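Local coordinates for probable dipeptidase (Pseudomonas aeruginosa, PDB 3B40), which probably acts as a metal-dependent dipeptidase of the membrane dipeptidase (M19) family, built on a TIM-barrel-like fold, at residues K281-R286 with P292-L297. The protein carries 11 engineered substitutions. Numbering follows the deposited sequence.
Sequences KLDALR and PPLEGL. Engineered in segment 281-286: Asp283 (natural residue Asn).
Asp283 and Arg286, one helical turn apart on helix 276-288, hold the extended chain of Pro292, Pro293 and Leu294 as it turns back across that helix: a contact of helix with returning loop, in which side chains bind backbone groups. It lies in the connection between strands 261-265 and 354-357 of the parallel sheet, far from the centre of the chain. Two prolines in succession have no N-H to offer, and the first backbone donor after them, Leu294 N, goes to Asp283 OD1 at 2.9 Å in an almost straight bond (175°), met on the syn side, 23° out of the carboxylate plane. Asp283 is an engineered residue, asparagine in the natural sequence. Its OD2 accepts from a water that also donates to Leu294 O, so in this construct Leu294 N is held directly by the engineered side chain and Leu294 O through the water. A turn further on, Arg286 grips Pro292 O side-on, with NE at 2.9 Å and NH2 at 3.1 Å from that oxygen, which lies close to the guanidinium plane. The arginine chain turns about its CG-CD bond (chi3 70°), bringing the flat group beneath Leu294, whose CD2 sits 3.4 Å above one face, near its rim. Leu294 CG packs against Arg286 CD, while its CD1 reaches Leu282 CB at 3.8 Å. Further along the same loop, Asp305 makes a salt bridge with NH2, and Tyr319 of helix 313-328 touches the same arginine. With an edge bound to a carbonyl, a face under a leucine and a carboxylate as counter-ion, the guanidinium is probably held in one rotation, and its buried charge is probably largely compensated.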
ATOM      1  N   LYS A 281      -2.676  14.374  23.963  1.00 24.82           N
ATOM      2  CA  LYS A 281      -2.212  15.455  23.091  1.00 23.70           C
ATOM      3  C   LYS A 281      -3.223  15.789  21.983  1.00 23.55           C
ATOM      4  O   LYS A 281      -3.528  16.968  21.726  1.00 22.43           O
ATOM      5  CB  LYS A 281      -0.857  15.084  22.483  1.00 23.45           C
ATOM      6  CG  LYS A 281       0.312  15.221  23.455  1.00 26.27           C
ATOM      7  CD  LYS A 281       1.626  14.995  22.733  1.00 28.62           C
ATOM      8  CE  LYS A 281       2.647  14.258  23.596  1.00 32.06           C
ATOM      9  NZ  LYS A 281       3.661  13.563  22.710  1.00 35.59           N
ATOM     10  N   LEU A 282      -3.741  14.758  21.308  1.00 22.95           N
ATOM     11  CA  LEU A 282      -4.732  15.004  20.258  1.00 22.84           C
ATOM     12  C   LEU A 282      -5.988  15.659  20.815  1.00 23.01           C
ATOM     13  O   LEU A 282      -6.502  16.596  20.213  1.00 23.37           O
ATOM     14  CB  LEU A 282      -5.097  13.721  19.516  1.00 23.11           C
ATOM     15  CG  LEU A 282      -3.978  13.136  18.678  1.00 21.94           C
ATOM     16  CD1 LEU A 282      -4.243  11.690  18.367  1.00 20.73           C
ATOM     17  CD2 LEU A 282      -3.731  13.975  17.396  1.00 22.61           C
ATOM     18  N   ASP A 283      -6.480  15.172  21.950  1.00 22.70           N
ATOM     19  CA  ASP A 283      -7.694  15.766  22.547  1.00 23.87           C
ATOM     20  C   ASP A 283      -7.550  17.250  22.910  1.00 24.10           C
ATOM     21  O   ASP A 283      -8.463  18.054  22.646  1.00 24.80           O
ATOM     22  CB  ASP A 283      -8.198  14.921  23.729  1.00 24.07           C
ATOM     23  CG  ASP A 283      -9.098  13.757  23.282  1.00 24.72           C
ATOM     24  OD1 ASP A 283      -9.521  13.712  22.093  1.00 23.25           O
ATOM     25  OD2 ASP A 283      -9.415  12.896  24.134  1.00 25.35           O
ATOM     26  N   ALA A 284      -6.389  17.630  23.451  1.00 24.45           N
ATOM     27  CA  ALA A 284      -6.115  19.048  23.742  1.00 24.61           C
ATOM     28  C   ALA A 284      -6.152  19.864  22.459  1.00 24.71           C
ATOM     29  O   ALA A 284      -6.689  20.970  22.450  1.00 24.84           O
ATOM     30  CB  ALA A 284      -4.768  19.222  24.459  1.00 25.43           C
ATOM     31  N   LEU A 285      -5.598  19.321  21.368  1.00 24.19           N
ATOM     32  CA  LEU A 285      -5.600  20.027  20.084  1.00 23.12           C
ATOM     33  C   LEU A 285      -7.014  20.139  19.521  1.00 22.46           C
ATOM     34  O   LEU A 285      -7.398  21.183  19.019  1.00 22.82           O
ATOM     35  CB  LEU A 285      -4.679  19.341  19.074  1.00 23.60           C
ATOM     36  CG  LEU A 285      -4.736  19.747  17.599  1.00 21.16           C
ATOM     37  CD1 LEU A 285      -4.138  21.131  17.415  1.00 23.54           C
ATOM     38  CD2 LEU A 285      -3.975  18.765  16.773  1.00 20.20           C
ATOM     39  N   ARG A 286      -7.770  19.057  19.613  1.00 22.02           N
ATOM     40  CA  ARG A 286      -9.135  19.016  19.109  1.00 22.12           C
ATOM     41  C   ARG A 286      -9.987  20.087  19.829  1.00 23.09           C
ATOM     42  O   ARG A 286     -10.647  20.905  19.193  1.00 23.40           O
ATOM     43  CB  ARG A 286      -9.689  17.602  19.289  1.00 22.02           C
ATOM     44  CG  ARG A 286      -9.205  16.616  18.208  1.00 20.14           C
ATOM     45  CD  ARG A 286      -9.657  15.184  18.483  1.00 20.07           C
ATOM     46  NE  ARG A 286     -11.106  15.093  18.274  1.00 17.44           N
ATOM     47  CZ  ARG A 286     -11.666  14.996  17.078  1.00 17.07           C
ATOM     48  NH1 ARG A 286     -10.891  14.926  15.982  1.00 15.64           N
ATOM     49  NH2 ARG A 286     -12.989  14.980  16.975  1.00 16.02           N
ATOM     50  N   PRO A 292     -14.916  17.831  19.383  1.00 24.89           N
ATOM     51  CA  PRO A 292     -15.188  17.125  20.630  1.00 24.81           C
ATOM     52  C   PRO A 292     -14.140  16.046  20.847  1.00 25.05           C
ATOM     53  O   PRO A 292     -13.385  15.740  19.919  1.00 25.01           O
ATOM     54  CB  PRO A 292     -16.553  16.485  20.372  1.00 24.68           C
ATOM     55  CG  PRO A 292     -16.565  16.236  18.896  1.00 24.41           C
ATOM     56  CD  PRO A 292     -15.806  17.369  18.291  1.00 25.00           C
ATOM     57  N   PRO A 293     -14.061  15.485  22.069  1.00 25.24           N
ATOM     58  CA  PRO A 293     -13.002  14.496  22.319  1.00 24.87           C
ATOM     59  C   PRO A 293     -13.140  13.271  21.411  1.00 24.17           C
ATOM     60  O   PRO A 293     -14.251  12.873  21.064  1.00 23.76           O
ATOM     61  CB  PRO A 293     -13.228  14.112  23.790  1.00 25.06           C
ATOM     62  CG  PRO A 293     -13.914  15.286  24.373  1.00 24.47           C
ATOM     63  CD  PRO A 293     -14.857  15.735  23.285  1.00 25.35           C
ATOM     64  N   LEU A 294     -12.004  12.696  21.027  1.00 24.07           N
ATOM     65  CA  LEU A 294     -11.978  11.532  20.148  1.00 24.15           C
ATOM     66  C   LEU A 294     -12.843  10.371  20.632  1.00 24.66           C
ATOM     67  O   LEU A 294     -12.888  10.084  21.815  1.00 25.28           O
ATOM     68  CB  LEU A 294     -10.529  11.048  19.971  1.00 23.91           C
ATOM     69  CG  LEU A 294      -9.618  11.860  19.055  1.00 22.05           C
ATOM     70  CD1 LEU A 294      -8.179  11.464  19.294  1.00 23.64           C
ATOM     71  CD2 LEU A 294     -10.003  11.668  17.571  1.00 20.31           C
ATOM     72  N   GLU A 295     -13.538   9.722  19.708  1.00 25.84           N
ATOM     73  CA  GLU A 295     -14.160   8.415  19.957  1.00 26.75           C
ATOM     74  C   GLU A 295     -13.636   7.484  18.893  1.00 26.11           C
ATOM     75  O   GLU A 295     -14.124   7.491  17.757  1.00 27.07           O
ATOM     76  CB  GLU A 295     -15.669   8.457  19.794  1.00 27.21           C
ATOM     77  CG  GLU A 295     -16.447   8.481  21.098  1.00 33.10           C
ATOM     78  CD  GLU A 295     -17.237   9.757  21.237  1.00 37.85           C
ATOM     79  OE1 GLU A 295     -17.827  10.199  20.220  1.00 39.16           O
ATOM     80  OE2 GLU A 295     -17.281  10.319  22.352  1.00 41.21           O
ATOM     81  N   GLY A 296     -12.612   6.722  19.224  1.00 25.13           N
ATOM     82  CA  GLY A 296     -12.013   5.813  18.253  1.00 23.30           C
ATOM     83  C   GLY A 296     -10.932   6.521  17.464  1.00 22.04           C
ATOM     84  O   GLY A 296     -10.744   7.745  17.568  1.00 21.56           O
ATOM     85  N   LEU A 297     -10.237   5.753  16.636  1.00 20.10           N
ATOM     86  CA  LEU A 297      -8.969   6.241  16.086  1.00 19.57           C
ATOM     87  C   LEU A 297      -9.043   6.833  14.689  1.00 18.52           C
ATOM     88  O   LEU A 297      -8.053   7.372  14.209  1.00 17.81           O
ATOM     89  CB  LEU A 297      -7.920   5.121  16.130  1.00 18.29           C
ATOM     90  CG  LEU A 297      -7.432   4.725  17.515  1.00 19.51           C
ATOM     91  CD1 LEU A 297      -6.576   3.447  17.416  1.00 14.96           C
ATOM     92  CD2 LEU A 297      -6.628   5.877  18.110  1.00 14.45           C
TER
HETATM   93  O   HOH W   1     -11.272  10.757  23.849  1.00 25.03           O